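Local atomic coordinates of arginase (RocF) (Helicobacter pylori, PDB entry 4G3H), a protein that probably hydrolyses L-arginine to L-ornithine and urea, using two manganese ions held in each subunit. Residues I112-A117 with L179-V184; A117-H122 with R185-S190. One frame throughout, in Å; residues are numbered along the deposited sequence.

Contact 1. Residues I112-A117 with L179-V184. With MN (manganese (II) ion), chain E; MN (manganese (II) ion), chain F.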
loop_
_atom_site.group_PDB
_atom_site.type_symbol
_atom_site.label_atom_id
_atom_site.label_comp_id
_atom_site.label_asym_id
_atom_site.label_seq_id
_atom_site.Cartn_x
_atom_site.Cartn_y
_atom_site.Cartn_z
ATOM N N ILE A 112 8.067 5.989 -4.009
ATOM C CA ILE A 112 6.782 5.463 -3.561
ATOM C C ILE A 112 5.588 6.220 -4.144
ATOM O O ILE A 112 5.502 7.434 -4.029
ATOM C CB ILE A 112 6.662 5.528 -2.019
ATOM C CG1 ILE A 112 7.839 4.807 -1.365
ATOM C CG2 ILE A 112 5.356 4.889 -1.566
ATOM C CD1 ILE A 112 7.895 4.985 0.138
ATOM N N LEU A 113 4.675 5.496 -4.777
ATOM C CA LEU A 113 3.465 6.100 -5.328
ATOM C C LEU A 113 2.429 5.649 -4.319
ATOM O O LEU A 113 2.156 4.452 -4.199
ATOM C CB LEU A 113 3.152 5.542 -6.719
ATOM C CG LEU A 113 4.189 5.874 -7.799
ATOM C CD1 LEU A 113 3.880 5.120 -9.084
ATOM C CD2 LEU A 113 4.209 7.384 -8.046
ATOM N N TYR A 114 1.877 6.608 -3.580
ATOM C CA TYR A 114 0.912 6.313 -2.525
ATOM C C TYR A 114 -0.456 6.924 -2.826
ATOM O O TYR A 114 -0.646 8.129 -2.666
ATOM C CB TYR A 114 1.451 6.878 -1.199
ATOM C CG TYR A 114 0.994 6.165 0.055
ATOM C CD1 TYR A 114 1.596 4.973 0.456
ATOM C CD2 TYR A 114 -0.012 6.698 0.856
ATOM C CE1 TYR A 114 1.217 4.331 1.623
ATOM C CE2 TYR A 114 -0.406 6.055 2.040
ATOM C CZ TYR A 114 0.221 4.871 2.415
ATOM O OH TYR A 114 -0.129 4.231 3.582
ATOM N N LEU A 115 -1.402 6.096 -3.260
ATOM C CA LEU A 115 -2.750 6.562 -3.583
ATOM C C LEU A 115 -3.605 6.301 -2.362
ATOM O O LEU A 115 -3.854 5.147 -2.008
ATOM C CB LEU A 115 -3.292 5.811 -4.801
ATOM C CG LEU A 115 -2.605 6.172 -6.124
ATOM C CD1 LEU A 115 -1.156 5.698 -6.099
ATOM C CD2 LEU A 115 -3.366 5.521 -7.289
ATOM N N ASP A 116 -4.081 7.374 -1.734
ATOM C CA ASP A 116 -4.811 7.220 -0.483
ATOM C C ASP A 116 -5.530 8.516 -0.109
ATOM O O ASP A 116 -5.127 9.605 -0.522
ATOM C CB ASP A 116 -3.772 6.886 0.594
ATOM C CG ASP A 116 -4.362 6.283 1.844
ATOM O OD1 ASP A 116 -5.406 6.747 2.338
ATOM O OD2 ASP A 116 -3.741 5.340 2.355
ATOM N N ALA A 117 -6.594 8.395 0.675
ATOM C CA ALA A 117 -7.320 9.569 1.130
ATOM C C ALA A 117 -6.551 10.120 2.330
ATOM O O ALA A 117 -6.734 11.276 2.714
ATOM C CB ALA A 117 -8.740 9.189 1.550
ATOM N N LEU A 179 8.423 10.306 -2.177
ATOM C CA LEU A 179 7.170 9.720 -1.729
ATOM C C LEU A 179 6.165 10.651 -2.382
ATOM O O LEU A 179 6.206 11.860 -2.158
ATOM C CB LEU A 179 7.046 9.791 -0.200
ATOM C CG LEU A 179 5.635 9.773 0.416
ATOM C CD1 LEU A 179 4.891 8.494 0.050
ATOM C CD2 LEU A 179 5.747 9.898 1.932
ATOM N N VAL A 180 5.285 10.103 -3.214
ATOM C CA VAL A 180 4.304 10.933 -3.896
ATOM C C VAL A 180 2.880 10.563 -3.501
ATOM O O VAL A 180 2.405 9.456 -3.774
ATOM C CB VAL A 180 4.457 10.823 -5.431
ATOM C CG1 VAL A 180 3.525 11.815 -6.123
ATOM C CG2 VAL A 180 5.908 11.081 -5.831
ATOM N N TYR A 181 2.203 11.503 -2.853
ATOM C CA TYR A 181 0.832 11.297 -2.402
ATOM C C TYR A 181 -0.182 11.665 -3.478
ATOM O O TYR A 181 -0.043 12.685 -4.147
ATOM C CB TYR A 181 0.549 12.151 -1.166
ATOM C CG TYR A 181 1.080 11.613 0.141
ATOM C CD1 TYR A 181 0.721 10.338 0.596
ATOM C CD2 TYR A 181 1.863 12.419 0.977
ATOM C CE1 TYR A 181 1.117 9.884 1.855
ATOM C CE2 TYR A 181 2.263 11.980 2.229
ATOM C CZ TYR A 181 1.884 10.713 2.670
ATOM O OH TYR A 181 2.241 10.300 3.939
ATOM N N PHE A 182 -1.213 10.841 -3.622
ATOM C CA PHE A 182 -2.269 11.091 -4.600
ATOM C C PHE A 182 -3.627 11.015 -3.914
ATOM O O PHE A 182 -3.965 9.990 -3.321
ATOM C CB PHE A 182 -2.221 10.045 -5.720
ATOM C CG PHE A 182 -0.970 10.097 -6.557
ATOM C CD1 PHE A 182 -0.893 10.937 -7.667
ATOM C CD2 PHE A 182 0.133 9.306 -6.235
ATOM C CE1 PHE A 182 0.264 10.988 -8.447
ATOM C CE2 PHE A 182 1.293 9.350 -7.008
ATOM C CZ PHE A 182 1.357 10.193 -8.118
ATOM N N GLY A 183 -4.394 12.101 -3.989
ATOM C CA GLY A 183 -5.724 12.133 -3.399
ATOM C C GLY A 183 -5.841 12.320 -1.894
ATOM O O GLY A 183 -6.941 12.227 -1.343
ATOM N N VAL A 184 -4.727 12.588 -1.220
ATOM C CA VAL A 184 -4.749 12.778 0.232
ATOM C C VAL A 184 -5.646 13.958 0.607
ATOM O O VAL A 184 -5.484 15.062 0.090
ATOM C CB VAL A 184 -3.325 13.016 0.779
ATOM C CG1 VAL A 184 -3.377 13.318 2.268
ATOM C CG2 VAL A 184 -2.463 11.790 0.518
HETATM MN MN MN E . -4.068 4.149 4.008
HETATM MN MN MN F . -6.657 5.478 3.701
#
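Tyr114 and its partner Tyr181 sit level with each other on neighbouring parallel strands, 112-115 and 179-182, whose short axes run side by side with only 19° between their directions. Four backbone hydrogen bonds join them. Val180 N gives to Ile112 O at 2.8 Å, Tyr114 N to Val180 O, Phe182 N to Tyr114 O, and Asp116 N to Phe182 O at 3.1 Å. The third is the most bent; Tyr114 O also receives a CA-H...O contact from Tyr181.

On the face carrying Ile112, Tyr114, Leu179 and Tyr181, the two tyrosines point the same way. Tyr114 CD2 lies 3.5 Å from Tyr181 CE1 and meets the Tyr181 ring at its edge, near its plane; the ring planes are 80° apart. Leu179 CD1 reaches both Ile112 CG2 and Tyr114 CB, each at 4.0 Å. The tyrosine hydroxyls leave the strand pair, Tyr114 OH bonding to Asp120 and Tyr181 OH to Ala119 O.

On the opposite face, with Leu113, Leu115 and Val180, the Phe182 ring is the largest group in contact. Leu113 CD2 comes to the ring edge, 3.7 Å from Phe182 CE2, while Leu115 CD1 approaches Phe182 CD2 obliquely. Helix 212-223 packs against Phe182 as well.

Metal binding begins just past the strand end. With CG anti to the backbone N (chi1 -162°), Asp116 swings its carboxylate up to bridge the two manganese ions, OD2 at 2.1 Å from one and OD1 at 2.2 Å from the other. Its backbone N, bonded to Phe182 O, ties the main chain of this metal ligand to the neighbouring strand. Asp234 is common to both ions, with His118, Asp120 and Asp236 completing the protein ligands. A carboxylate-bridged manganese pair at the C-terminal ends of parallel strands is the hallmark of the arginase alpha/beta fold.

Contact 2. Residues A117-H122 with R185-S190. With MN (manganese (II) ion), chain F; MN (manganese (II) ion), chain E.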
loop_
_atom_site.group_PDB
_atom_site.type_symbol
_atom_site.label_atom_id
_atom_site.label_comp_id
_atom_site.label_asym_id
_atom_site.label_seq_id
_atom_site.Cartn_x
_atom_site.Cartn_y
_atom_site.Cartn_z
ATOM N N ALA A 117 -6.594 8.395 0.675
ATOM C CA ALA A 117 -7.320 9.569 1.130
ATOM C C ALA A 117 -6.551 10.120 2.330
ATOM O O ALA A 117 -6.734 11.276 2.714
ATOM C CB ALA A 117 -8.740 9.189 1.550
ATOM N N HIS A 118 -5.684 9.281 2.905
ATOM C CA HIS A 118 -4.889 9.650 4.082
ATOM C C HIS A 118 -3.378 9.643 3.849
ATOM O O HIS A 118 -2.880 8.984 2.939
ATOM C CB HIS A 118 -5.202 8.700 5.247
ATOM C CG HIS A 118 -6.664 8.445 5.445
ATOM N ND1 HIS A 118 -7.322 7.394 4.848
ATOM C CD2 HIS A 118 -7.603 9.130 6.140
ATOM C CE1 HIS A 118 -8.604 7.441 5.163
ATOM N NE2 HIS A 118 -8.801 8.487 5.945
ATOM N N ALA A 119 -2.654 10.366 4.697
ATOM C CA ALA A 119 -1.201 10.445 4.612
ATOM C C ALA A 119 -0.553 9.279 5.365
ATOM O O ALA A 119 0.584 8.898 5.082
ATOM C CB ALA A 119 -0.717 11.778 5.189
ATOM N N ASP A 120 -1.282 8.721 6.329
ATOM C CA ASP A 120 -0.790 7.591 7.122
ATOM C C ASP A 120 0.576 7.834 7.765
ATOM O O ASP A 120 1.398 6.918 7.859
ATOM C CB ASP A 120 -0.710 6.318 6.267
ATOM C CG ASP A 120 -2.080 5.798 5.844
ATOM O OD1 ASP A 120 -3.092 6.210 6.441
ATOM O OD2 ASP A 120 -2.141 4.957 4.922
ATOM N N ILE A 121 0.818 9.058 8.215
ATOM C CA ILE A 121 2.088 9.382 8.845
ATOM C C ILE A 121 2.000 9.243 10.361
ATOM O O ILE A 121 2.928 8.756 11.005
ATOM C CB ILE A 121 2.531 10.815 8.481
ATOM C CG1 ILE A 121 2.900 10.875 6.995
ATOM C CG2 ILE A 121 3.709 11.236 9.347
ATOM C CD1 ILE A 121 3.225 12.267 6.481
ATOM N N HIS A 122 0.877 9.664 10.927
ATOM C CA HIS A 122 0.677 9.593 12.364
ATOM C C HIS A 122 -0.676 8.979 12.685
ATOM O O HIS A 122 -1.692 9.319 12.073
ATOM C CB HIS A 122 0.760 10.993 12.982
ATOM C CG HIS A 122 2.138 11.583 12.969
ATOM N ND1 HIS A 122 2.364 12.941 12.902
ATOM C CD2 HIS A 122 3.359 11.000 13.023
ATOM C CE1 HIS A 122 3.665 13.169 12.911
ATOM N NE2 HIS A 122 4.292 12.009 12.985
ATOM N N ARG A 185 -6.587 13.725 1.518
ATOM C CA ARG A 185 -7.511 14.779 1.908
ATOM C C ARG A 185 -7.982 14.722 3.354
ATOM O O ARG A 185 -8.764 15.565 3.781
ATOM C CB ARG A 185 -8.728 14.742 0.984
ATOM C CG ARG A 185 -9.338 13.352 0.840
ATOM C CD ARG A 185 -10.515 13.383 -0.102
ATOM N NE ARG A 185 -11.266 12.132 -0.135
ATOM C CZ ARG A 185 -10.880 11.021 -0.758
ATOM N NH1 ARG A 185 -11.660 9.951 -0.720
ATOM N NH2 ARG A 185 -9.726 10.973 -1.417
ATOM N N SER A 186 -7.521 13.731 4.105
ATOM C CA SER A 186 -7.922 13.595 5.498
ATOM C C SER A 186 -6.671 13.358 6.323
ATOM O O SER A 186 -6.120 12.260 6.322
ATOM C CB SER A 186 -8.898 12.425 5.648
ATOM O OG SER A 186 -9.345 12.292 6.983
ATOM N N THR A 187 -6.229 14.392 7.034
ATOM C CA THR A 187 -5.011 14.303 7.831
ATOM C C THR A 187 -5.069 15.067 9.156
ATOM O O THR A 187 -6.003 15.829 9.416
ATOM C CB THR A 187 -3.829 14.877 7.038
ATOM O OG1 THR A 187 -4.100 16.250 6.731
ATOM C CG2 THR A 187 -3.629 14.112 5.738
ATOM N N GLU A 188 -4.052 14.851 9.988
ATOM C CA GLU A 188 -3.929 15.541 11.270
ATOM C C GLU A 188 -2.920 16.665 11.036
ATOM O O GLU A 188 -2.032 16.533 10.190
ATOM C CB GLU A 188 -3.379 14.604 12.348
ATOM C CG GLU A 188 -4.223 13.377 12.610
ATOM C CD GLU A 188 -5.629 13.728 13.038
ATOM O OE1 GLU A 188 -5.785 14.474 14.030
ATOM O OE2 GLU A 188 -6.581 13.257 12.380
ATOM N N GLN A 189 -3.049 17.765 11.773
ATOM C CA GLN A 189 -2.120 18.882 11.618
ATOM C C GLN A 189 -0.685 18.400 11.786
ATOM O O GLN A 189 0.227 18.888 11.118
ATOM C CB GLN A 189 -2.412 19.979 12.648
ATOM C CG GLN A 189 -1.473 21.181 12.552
ATOM C CD GLN A 189 -1.465 21.804 11.166
ATOM O OE1 GLN A 189 -2.510 22.199 10.645
ATOM N NE2 GLN A 189 -0.284 21.894 10.560
ATOM N N SER A 190 -0.488 17.438 12.681
ATOM C CA SER A 190 0.848 16.904 12.918
ATOM C C SER A 190 1.379 16.258 11.640
ATOM O O SER A 190 2.578 16.321 11.360
ATOM C CB SER A 190 0.823 15.875 14.055
ATOM O OG SER A 190 0.023 14.752 13.721
HETATM MN MN MN F . -6.657 5.478 3.701
HETATM MN MN MN E . -4.068 4.149 4.008
HETATM O O HOH W 1 -3.812 10.852 7.306
#
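Ser186 packs close to His118: its CB is 3.6 Å from CD2 of the imidazole, and its carbonyl O lies at the ring edge, near the plane. The other side of that ring binds manganese through ND1 at 2.3 Å, while NE2 and Ser186 OG both bond to Glu250, a second-shell carboxylate that would orient the ligand.

The tight end is completed by Ala117 O, gripped by two amides. Arg185 N lies 2.7 Å from Ala117 O, above its carbonyl plane; Ser186 N is 2.9 Å from Ala117 O, nearly in line with C=O. Ala117 CB lies over one face of the Arg185 guanidinium, 3.6 Å from CZ; that group also pairs with Glu250.

Farther along, the two segments separate. A water spans the gap, accepting from Ala119 N and donating to Ser186 O, and Ala119 CB touches Thr187 CG2 at 3.8 Å. At the far end, partly exposed Ser190 holds OG between its backbone N and carbonyl carbon (chi1 63°), which sets it at the His122 ring edge, hydrogen-bonded to His122 ND1 at 3.1 Å; His122 NE2 bonds to Arg143 O.

Segment 117-122 is the first part of the loop after strand 110-115, laid along the start of helix 189-198, whose Glu191, Val194 and Ile195 meet Ala119, Ile121 and His122.

Contacts 1 and 2 are centred about 11 Å apart and follow one another along the same pair of chain paths. Strand 110-115 runs through 112-117 into the loop 117-122, with Ala117 common to both; strand 179-182 runs through 179-184 into 185-190 and then helix 189-198. Along the chain the order is therefore 112-117, 117-122, 179-184, 185-190. Contact 1 is a buried pairing inside the eight-stranded parallel sheet, whereas contact 2 lies beyond the strand ends, nearer the surface. Strand 110-115 and its loop supply Asp116, His118 and Asp120 to the dimanganese site, while 179-190 lines them from the side and gives second-shell contacts.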